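Local coordinates for protein acyl-CoA dehydrogenase (Mycobacterium thermoresistibile, PDB 3NF4) that probably catalyses the FAD-dependent alpha,beta-dehydrogenation of an acyl-CoA thioester, at residues P199-E207 with P216-N224; K172-A180 with V189-D197. All blocks are in the same frame, centred on the assembly; numbering follows the deposited sequence.

Interaction 1. Residues P199-E207 with P216-N224; sequences PGLSFGKPE and PTTSAFYDN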
loop_
_atom_site.group_PDB
_atom_site.type_symbol
_atom_site.label_atom_id
_atom_site.label_comp_id
_atom_site.label_asym_id
_atom_site.label_seq_id
_atom_site.Cartn_x
_atom_site.Cartn_y
_atom_site.Cartn_z
ATOM N N PRO A 199 -41.735 -2.049 29.893
ATOM C CA PRO A 199 -41.541 -2.893 31.078
ATOM C C PRO A 199 -40.848 -4.217 30.734
ATOM O O PRO A 199 -41.196 -4.870 29.740
ATOM C CB PRO A 199 -42.973 -3.126 31.598
ATOM C CG PRO A 199 -43.883 -2.175 30.768
ATOM C CD PRO A 199 -43.150 -2.010 29.473
ATOM N N GLY A 200 -39.875 -4.592 31.562
ATOM C CA GLY A 200 -39.031 -5.756 31.312
ATOM C C GLY A 200 -37.741 -5.454 30.554
ATOM O O GLY A 200 -36.934 -6.361 30.337
ATOM N N LEU A 201 -37.555 -4.194 30.155
ATOM C CA LEU A 201 -36.366 -3.743 29.406
ATOM C C LEU A 201 -35.327 -3.051 30.295
ATOM O O LEU A 201 -35.641 -2.093 30.990
ATOM C CB LEU A 201 -36.755 -2.807 28.242
ATOM C CG LEU A 201 -35.626 -2.022 27.529
ATOM C CD1 LEU A 201 -34.576 -2.942 26.813
ATOM C CD2 LEU A 201 -36.193 -0.982 26.571
ATOM N N SER A 202 -34.091 -3.532 30.239
ATOM C CA SER A 202 -32.996 -2.996 31.055
ATOM C C SER A 202 -31.656 -2.958 30.278
ATOM O O SER A 202 -31.456 -3.733 29.339
ATOM C CB SER A 202 -32.851 -3.827 32.341
ATOM O OG SER A 202 -32.542 -5.177 32.028
ATOM N N PHE A 203 -30.745 -2.071 30.681
ATOM C CA PHE A 203 -29.490 -1.880 29.951
ATOM C C PHE A 203 -28.265 -2.124 30.817
ATOM O O PHE A 203 -28.188 -1.617 31.931
ATOM C CB PHE A 203 -29.423 -0.469 29.350
ATOM C CG PHE A 203 -30.528 -0.173 28.376
ATOM C CD1 PHE A 203 -30.391 -0.483 27.040
ATOM C CD2 PHE A 203 -31.712 0.419 28.803
ATOM C CE1 PHE A 203 -31.424 -0.212 26.129
ATOM C CE2 PHE A 203 -32.748 0.701 27.904
ATOM C CZ PHE A 203 -32.609 0.384 26.569
ATOM N N GLY A 204 -27.296 -2.878 30.290
ATOM C CA GLY A 204 -26.038 -3.127 31.001
ATOM C C GLY A 204 -25.135 -1.897 31.087
ATOM O O GLY A 204 -25.486 -0.818 30.604
ATOM N N LYS A 205 -23.952 -2.066 31.680
ATOM C CA LYS A 205 -23.019 -0.942 31.842
ATOM C C LYS A 205 -22.320 -0.599 30.497
ATOM O O LYS A 205 -22.091 -1.496 29.659
ATOM C CB LYS A 205 -22.015 -1.211 32.987
ATOM C CG LYS A 205 -20.646 -1.669 32.541
ATOM C CD LYS A 205 -19.832 -2.263 33.650
ATOM C CE LYS A 205 -18.413 -2.640 33.148
ATOM N NZ LYS A 205 -17.487 -1.460 32.847
ATOM N N PRO A 206 -21.989 0.696 30.290
ATOM C CA PRO A 206 -21.278 1.135 29.086
ATOM C C PRO A 206 -19.958 0.381 28.843
ATOM O O PRO A 206 -19.150 0.240 29.763
ATOM C CB PRO A 206 -21.013 2.624 29.360
ATOM C CG PRO A 206 -22.098 3.030 30.309
ATOM C CD PRO A 206 -22.267 1.831 31.200
ATOM N N GLU A 207 -19.764 -0.100 27.613
ATOM C CA GLU A 207 -18.471 -0.660 27.173
ATOM C C GLU A 207 -17.319 0.316 27.385
ATOM O O GLU A 207 -17.461 1.516 27.126
ATOM C CB GLU A 207 -18.501 -1.018 25.677
ATOM C CG GLU A 207 -19.490 -2.113 25.278
ATOM C CD GLU A 207 -19.166 -3.487 25.871
ATOM O OE1 GLU A 207 -17.972 -3.860 25.964
ATOM O OE2 GLU A 207 -20.128 -4.196 26.238
ATOM N N PRO A 216 -22.725 6.793 25.144
ATOM C CA PRO A 216 -22.417 5.417 25.557
ATOM C C PRO A 216 -22.893 4.341 24.561
ATOM O O PRO A 216 -23.864 4.542 23.837
ATOM C CB PRO A 216 -23.160 5.283 26.899
ATOM C CG PRO A 216 -24.352 6.225 26.774
ATOM C CD PRO A 216 -24.012 7.263 25.701
ATOM N N THR A 217 -22.198 3.207 24.560
ATOM C CA THR A 217 -22.560 2.023 23.799
ATOM C C THR A 217 -22.874 0.895 24.806
ATOM O O THR A 217 -22.020 0.525 25.611
ATOM C CB THR A 217 -21.365 1.616 22.854
ATOM O OG1 THR A 217 -21.020 2.719 21.992
ATOM C CG2 THR A 217 -21.714 0.399 21.997
ATOM N N THR A 218 -24.084 0.345 24.778
ATOM C CA THR A 218 -24.484 -0.643 25.816
ATOM C C THR A 218 -25.236 -1.859 25.264
ATOM O O THR A 218 -25.767 -1.818 24.145
ATOM C CB THR A 218 -25.389 -0.015 26.953
ATOM O OG1 THR A 218 -26.756 0.079 26.505
ATOM C CG2 THR A 218 -24.880 1.381 27.435
ATOM N N SER A 219 -25.309 -2.922 26.068
ATOM C CA SER A 219 -26.182 -4.056 25.766
ATOM C C SER A 219 -27.617 -3.870 26.300
ATOM O O SER A 219 -27.881 -2.944 27.085
ATOM C CB SER A 219 -25.554 -5.360 26.273
ATOM O OG SER A 219 -25.656 -5.460 27.681
ATOM N N ALA A 220 -28.547 -4.722 25.855
ATOM C CA ALA A 220 -29.936 -4.703 26.364
ATOM C C ALA A 220 -30.488 -6.081 26.725
ATOM O O ALA A 220 -30.114 -7.097 26.135
ATOM C CB ALA A 220 -30.900 -3.980 25.385
ATOM N N PHE A 221 -31.409 -6.101 27.683
ATOM C CA PHE A 221 -32.020 -7.350 28.113
ATOM C C PHE A 221 -33.543 -7.275 28.188
ATOM O O PHE A 221 -34.096 -6.423 28.880
ATOM C CB PHE A 221 -31.418 -7.794 29.447
ATOM C CG PHE A 221 -31.953 -9.112 29.947
ATOM C CD1 PHE A 221 -31.738 -10.295 29.217
ATOM C CD2 PHE A 221 -32.660 -9.174 31.152
ATOM C CE1 PHE A 221 -32.232 -11.518 29.675
ATOM C CE2 PHE A 221 -33.160 -10.383 31.620
ATOM C CZ PHE A 221 -32.948 -11.563 30.885
ATOM N N TYR A 222 -34.207 -8.176 27.466
ATOM C CA TYR A 222 -35.672 -8.282 27.483
ATOM C C TYR A 222 -36.158 -9.458 28.361
ATOM O O TYR A 222 -35.895 -10.625 28.065
ATOM C CB TYR A 222 -36.233 -8.391 26.053
ATOM C CG TYR A 222 -36.097 -7.134 25.202
ATOM C CD1 TYR A 222 -37.143 -6.205 25.122
ATOM C CD2 TYR A 222 -34.923 -6.880 24.456
ATOM C CE1 TYR A 222 -37.033 -5.048 24.333
ATOM C CE2 TYR A 222 -34.796 -5.734 23.657
ATOM C CZ TYR A 222 -35.854 -4.823 23.605
ATOM O OH TYR A 222 -35.745 -3.697 22.840
ATOM N N ASP A 223 -36.881 -9.124 29.433
ATOM C CA ASP A 223 -37.330 -10.076 30.458
ATOM C C ASP A 223 -38.865 -10.091 30.502
ATOM O O ASP A 223 -39.480 -9.261 31.190
ATOM C CB ASP A 223 -36.770 -9.625 31.820
ATOM C CG ASP A 223 -36.863 -10.699 32.921
ATOM O OD1 ASP A 223 -37.445 -11.790 32.709
ATOM O OD2 ASP A 223 -36.318 -10.434 34.017
ATOM N N ASN A 224 -39.475 -11.026 29.766
ATOM C CA ASN A 224 -40.934 -11.069 29.587
ATOM C C ASN A 224 -41.519 -9.707 29.233
ATOM O O ASN A 224 -42.439 -9.218 29.889
ATOM C CB ASN A 224 -41.636 -11.648 30.827
ATOM C CG ASN A 224 -41.717 -13.166 30.803
ATOM O OD1 ASN A 224 -41.927 -13.774 29.747
ATOM N ND2 ASN A 224 -41.562 -13.788 31.973
HETATM O O HOH W 1 -19.500 3.082 26.089
#
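The Y222 ring carries L201 on one face: methyl CD1 stands 4.1 Å from the ring centroid, a CH-pi contact displaced toward the CE1-CZ rim. L201 gets there because its CG is anti to the backbone N (chi1 168°), which lays the side chain alongside the tyrosine, both pointing the same way. At the F203 ring, the carbonyl oxygen of S219 sits at the edge, 3.5 Å from CD1, while A220 CB and T218 OG1 approach it obliquely. F221, on the other face of the sheet, has S202 OG near the plane of its ring.

Strand 201-203 is one of the two outer strands, within this chain, of the antiparallel sheet in the middle domain, paired with 217-222. S202 and F221 form the hydrogen-bonded pair, F221 N giving the shorter bond, 2.9 Å to S202 O. S219 O takes two donors from opposite faces of its carbonyl plane: G204 N at 3.3 Å and, from its own strand, T218 OG1. Beyond G204 the register slips by one residue, with P206 opposite T218, and E207 N reaches T217 O at 3.1 Å, nearly end-on to the carbonyl. A water there accepts from T217 N and donates to E207 O, bridging the two backbones beside T217, whose side chain touches FAD. At the other end, D223 N bonds to G200 O; G200 has a positive phi (92°), and its CA makes a CA-H...O contact with D223 O.

Interaction 2. Residues K172-A180 with V189-D197; sequences KADFYTLFA and VSCFLVPAD
Three groups of F175 and Y176 gather at V194 O, one of them a hydrogen bond. Y176 N donates to it in the carbonyl plane at 2.8 Å, F175 CA makes a CA-H...O contact, and the edge of the Y176 ring lies beside it, CD2 at 3.9 Å. Y176 O returns the bond to V194 N, nearly straight at 169°. The same reciprocal pattern holds L178 to F192 and A180 to S190, so three hydrogen-bonded pairs alternate with the non-hydrogen-bonded pairs F175-P195, T177-L193 and F179-C191. This is a beta hairpin whose strands are the two central ones of the mixed sheet in the middle domain. Past the F175-P195 pair, at the end away from the turn, the bond from A196 N to D174 O is weak.

On the face of Y176, L178 and V194, L178 CD2 meets V194 CG2 at 3.8 Å. On the other face, F175 CD1 touches L193 CD1 at 3.7 Å. L193 reaches it with CG anti to the backbone N (chi1 -179°), sending the branch back across the ladder. Further along, C191 SG lies 4.5 Å from the F179 ring centroid, approaching obliquely as a sulfur-aromatic contact, and T177 CG2 packs against the same sulfur. T177 and S190 turn their hydroxyls to partners outside the hairpin, OG1 to S104 O and OG to G237 N. The packing of side chains across the ladder is thus a matter of carbon and sulfur, while the polar bonds between the strands are backbone ones.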
loop_
_atom_site.group_PDB
_atom_site.type_symbol
_atom_site.label_atom_id
_atom_site.label_comp_id
_atom_site.label_asym_id
_atom_site.label_seq_id
_atom_site.Cartn_x
_atom_site.Cartn_y
_atom_site.Cartn_z
ATOM N N LYS A 172 -30.196 5.839 26.917
ATOM C CA LYS A 172 -30.416 7.289 26.920
ATOM C C LYS A 172 -31.341 7.777 25.803
ATOM O O LYS A 172 -31.585 8.980 25.689
ATOM C CB LYS A 172 -29.084 8.053 26.821
ATOM C CG LYS A 172 -28.090 7.841 27.958
ATOM C CD LYS A 172 -28.347 8.762 29.156
ATOM C CE LYS A 172 -27.298 8.508 30.241
ATOM N NZ LYS A 172 -27.404 9.438 31.405
ATOM N N ALA A 173 -31.820 6.864 24.956
ATOM C CA ALA A 173 -32.673 7.234 23.819
ATOM C C ALA A 173 -34.121 7.224 24.251
ATOM O O ALA A 173 -34.466 6.582 25.247
ATOM C CB ALA A 173 -32.473 6.289 22.640
ATOM N N ASP A 174 -34.961 7.916 23.491
ATOM C CA ASP A 174 -36.382 8.001 23.798
ATOM C C ASP A 174 -37.174 6.861 23.175
ATOM O O ASP A 174 -38.251 6.524 23.666
ATOM C CB ASP A 174 -36.959 9.361 23.370
ATOM C CG ASP A 174 -36.185 10.543 23.960
ATOM O OD1 ASP A 174 -35.959 10.601 25.184
ATOM O OD2 ASP A 174 -35.800 11.434 23.191
ATOM N N PHE A 175 -36.629 6.279 22.104
ATOM C CA PHE A 175 -37.234 5.158 21.390
ATOM C C PHE A 175 -36.164 4.282 20.742
ATOM O O PHE A 175 -35.049 4.745 20.448
ATOM C CB PHE A 175 -38.272 5.631 20.351
ATOM C CG PHE A 175 -37.702 6.498 19.238
ATOM C CD1 PHE A 175 -37.313 5.933 18.029
ATOM C CD2 PHE A 175 -37.570 7.878 19.395
ATOM C CE1 PHE A 175 -36.794 6.728 16.996
ATOM C CE2 PHE A 175 -37.046 8.679 18.366
ATOM C CZ PHE A 175 -36.668 8.101 17.166
ATOM N N TYR A 176 -36.519 3.015 20.523
ATOM C CA TYR A 176 -35.603 2.019 20.004
ATOM C C TYR A 176 -36.227 1.280 18.828
ATOM O O TYR A 176 -37.351 0.792 18.925
ATOM C CB TYR A 176 -35.204 1.017 21.106
ATOM C CG TYR A 176 -34.411 1.646 22.229
ATOM C CD1 TYR A 176 -33.015 1.646 22.215
ATOM C CD2 TYR A 176 -35.054 2.281 23.292
ATOM C CE1 TYR A 176 -32.289 2.242 23.248
ATOM C CE2 TYR A 176 -34.337 2.889 24.327
ATOM C CZ TYR A 176 -32.964 2.867 24.298
ATOM O OH TYR A 176 -32.264 3.463 25.316
ATOM N N THR A 177 -35.494 1.188 17.725
ATOM C CA THR A 177 -35.893 0.326 16.635
ATOM C C THR A 177 -35.268 -1.056 16.845
ATOM O O THR A 177 -34.050 -1.206 16.733
ATOM C CB THR A 177 -35.502 0.949 15.279
ATOM O OG1 THR A 177 -36.301 2.115 15.052
ATOM C CG2 THR A 177 -35.737 -0.005 14.142
ATOM N N LEU A 178 -36.116 -2.053 17.127
ATOM C CA LEU A 178 -35.712 -3.422 17.473
ATOM C C LEU A 178 -35.937 -4.456 16.359
ATOM O O LEU A 178 -36.922 -4.369 15.616
ATOM C CB LEU A 178 -36.497 -3.866 18.715
ATOM C CG LEU A 178 -36.342 -5.292 19.270
ATOM C CD1 LEU A 178 -34.891 -5.592 19.768
ATOM C CD2 LEU A 178 -37.390 -5.567 20.359
ATOM N N PHE A 179 -35.048 -5.450 16.272
ATOM C CA PHE A 179 -35.243 -6.606 15.384
ATOM C C PHE A 179 -35.242 -7.913 16.177
ATOM O O PHE A 179 -34.236 -8.247 16.790
ATOM C CB PHE A 179 -34.182 -6.636 14.272
ATOM C CG PHE A 179 -34.277 -5.469 13.314
ATOM C CD1 PHE A 179 -35.084 -5.546 12.178
ATOM C CD2 PHE A 179 -33.581 -4.287 13.555
ATOM C CE1 PHE A 179 -35.190 -4.458 11.291
ATOM C CE2 PHE A 179 -33.679 -3.207 12.678
ATOM C CZ PHE A 179 -34.486 -3.294 11.544
ATOM N N ALA A 180 -36.369 -8.635 16.185
ATOM C CA ALA A 180 -36.469 -9.914 16.931
ATOM C C ALA A 180 -37.104 -11.060 16.147
ATOM O O ALA A 180 -37.808 -10.828 15.163
ATOM C CB ALA A 180 -37.183 -9.725 18.263
ATOM N N VAL A 189 -38.128 -13.005 10.734
ATOM C CA VAL A 189 -37.714 -11.805 11.497
ATOM C C VAL A 189 -38.697 -10.624 11.351
ATOM O O VAL A 189 -39.234 -10.390 10.272
ATOM C CB VAL A 189 -36.256 -11.358 11.102
ATOM C CG1 VAL A 189 -35.774 -10.200 11.952
ATOM C CG2 VAL A 189 -35.275 -12.527 11.222
ATOM N N SER A 190 -38.919 -9.883 12.438
ATOM C CA SER A 190 -39.828 -8.728 12.433
ATOM C C SER A 190 -39.214 -7.510 13.119
ATOM O O SER A 190 -38.326 -7.651 13.963
ATOM C CB SER A 190 -41.176 -9.077 13.110
ATOM O OG SER A 190 -41.934 -10.022 12.362
ATOM N N CYS A 191 -39.724 -6.333 12.758
ATOM C CA CYS A 191 -39.305 -5.038 13.288
ATOM C C CYS A 191 -40.313 -4.431 14.306
ATOM O O CYS A 191 -41.522 -4.567 14.137
ATOM C CB CYS A 191 -39.087 -4.087 12.111
ATOM S SG CYS A 191 -38.486 -2.440 12.528
ATOM N N PHE A 192 -39.802 -3.759 15.345
ATOM C CA PHE A 192 -40.614 -3.193 16.437
ATOM C C PHE A 192 -40.176 -1.799 16.866
ATOM O O PHE A 192 -38.981 -1.541 17.010
ATOM C CB PHE A 192 -40.557 -4.096 17.683
ATOM C CG PHE A 192 -41.259 -5.398 17.518
ATOM C CD1 PHE A 192 -42.622 -5.500 17.773
ATOM C CD2 PHE A 192 -40.568 -6.521 17.095
ATOM C CE1 PHE A 192 -43.286 -6.703 17.601
ATOM C CE2 PHE A 192 -41.217 -7.727 16.923
ATOM C CZ PHE A 192 -42.582 -7.821 17.178
ATOM N N LEU A 193 -41.139 -0.910 17.099
ATOM C CA LEU A 193 -40.848 0.387 17.713
ATOM C C LEU A 193 -41.086 0.305 19.224
ATOM O O LEU A 193 -42.231 0.188 19.689
ATOM C CB LEU A 193 -41.630 1.529 17.048
ATOM C CG LEU A 193 -41.392 2.953 17.579
ATOM C CD1 LEU A 193 -40.032 3.502 17.176
ATOM C CD2 LEU A 193 -42.482 3.915 17.111
ATOM N N VAL A 194 -39.988 0.357 19.977
ATOM C CA VAL A 194 -39.964 0.112 21.424
ATOM C C VAL A 194 -39.748 1.429 22.166
ATOM O O VAL A 194 -38.739 2.090 21.939
ATOM C CB VAL A 194 -38.817 -0.869 21.803
ATOM C CG1 VAL A 194 -38.706 -1.047 23.316
ATOM C CG2 VAL A 194 -38.991 -2.212 21.104
ATOM N N PRO A 195 -40.686 1.813 23.056
ATOM C CA PRO A 195 -40.515 3.045 23.827
ATOM C C PRO A 195 -39.518 2.864 24.974
ATOM O O PRO A 195 -39.268 1.728 25.406
ATOM C CB PRO A 195 -41.916 3.297 24.386
ATOM C CG PRO A 195 -42.489 1.921 24.554
ATOM C CD PRO A 195 -41.925 1.098 23.419
ATOM N N ALA A 196 -38.975 3.975 25.470
ATOM C CA ALA A 196 -37.948 3.944 26.521
ATOM C C ALA A 196 -38.462 3.460 27.890
ATOM O O ALA A 196 -37.674 3.113 28.767
ATOM C CB ALA A 196 -37.298 5.311 26.660
ATOM N N ASP A 197 -39.780 3.447 28.063
ATOM C CA ASP A 197 -40.402 3.093 29.337
ATOM C C ASP A 197 -40.983 1.679 29.326
ATOM O O ASP A 197 -41.722 1.295 30.240
ATOM C CB ASP A 197 -41.491 4.113 29.676
ATOM C CG ASP A 197 -42.328 4.497 28.460
ATOM O OD1 ASP A 197 -41.740 4.988 27.453
ATOM O OD2 ASP A 197 -43.566 4.310 28.512
#

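From the N terminus, the chain first runs through 172-180, turns, and comes back as 189-197, so interaction 2 closes a short hairpin loop. Strand 201-203 follows almost at once; after another short loop the chain returns as 216-224, closing interaction 1. The two closures are in series, neither nested nor crossed, with centres about 12 Å apart. They belong to different sheets of the middle domain: the hairpin to the mixed one, the second pair to the antiparallel one. Side chains knit the sheets together: F203 CZ packs 3.3 Å from Y176 OH, a hydroxyl hydrogen-bonded to G171 N, and Y222 OH packs 3.5 Å from L178 CD2, while L201 rests on V194.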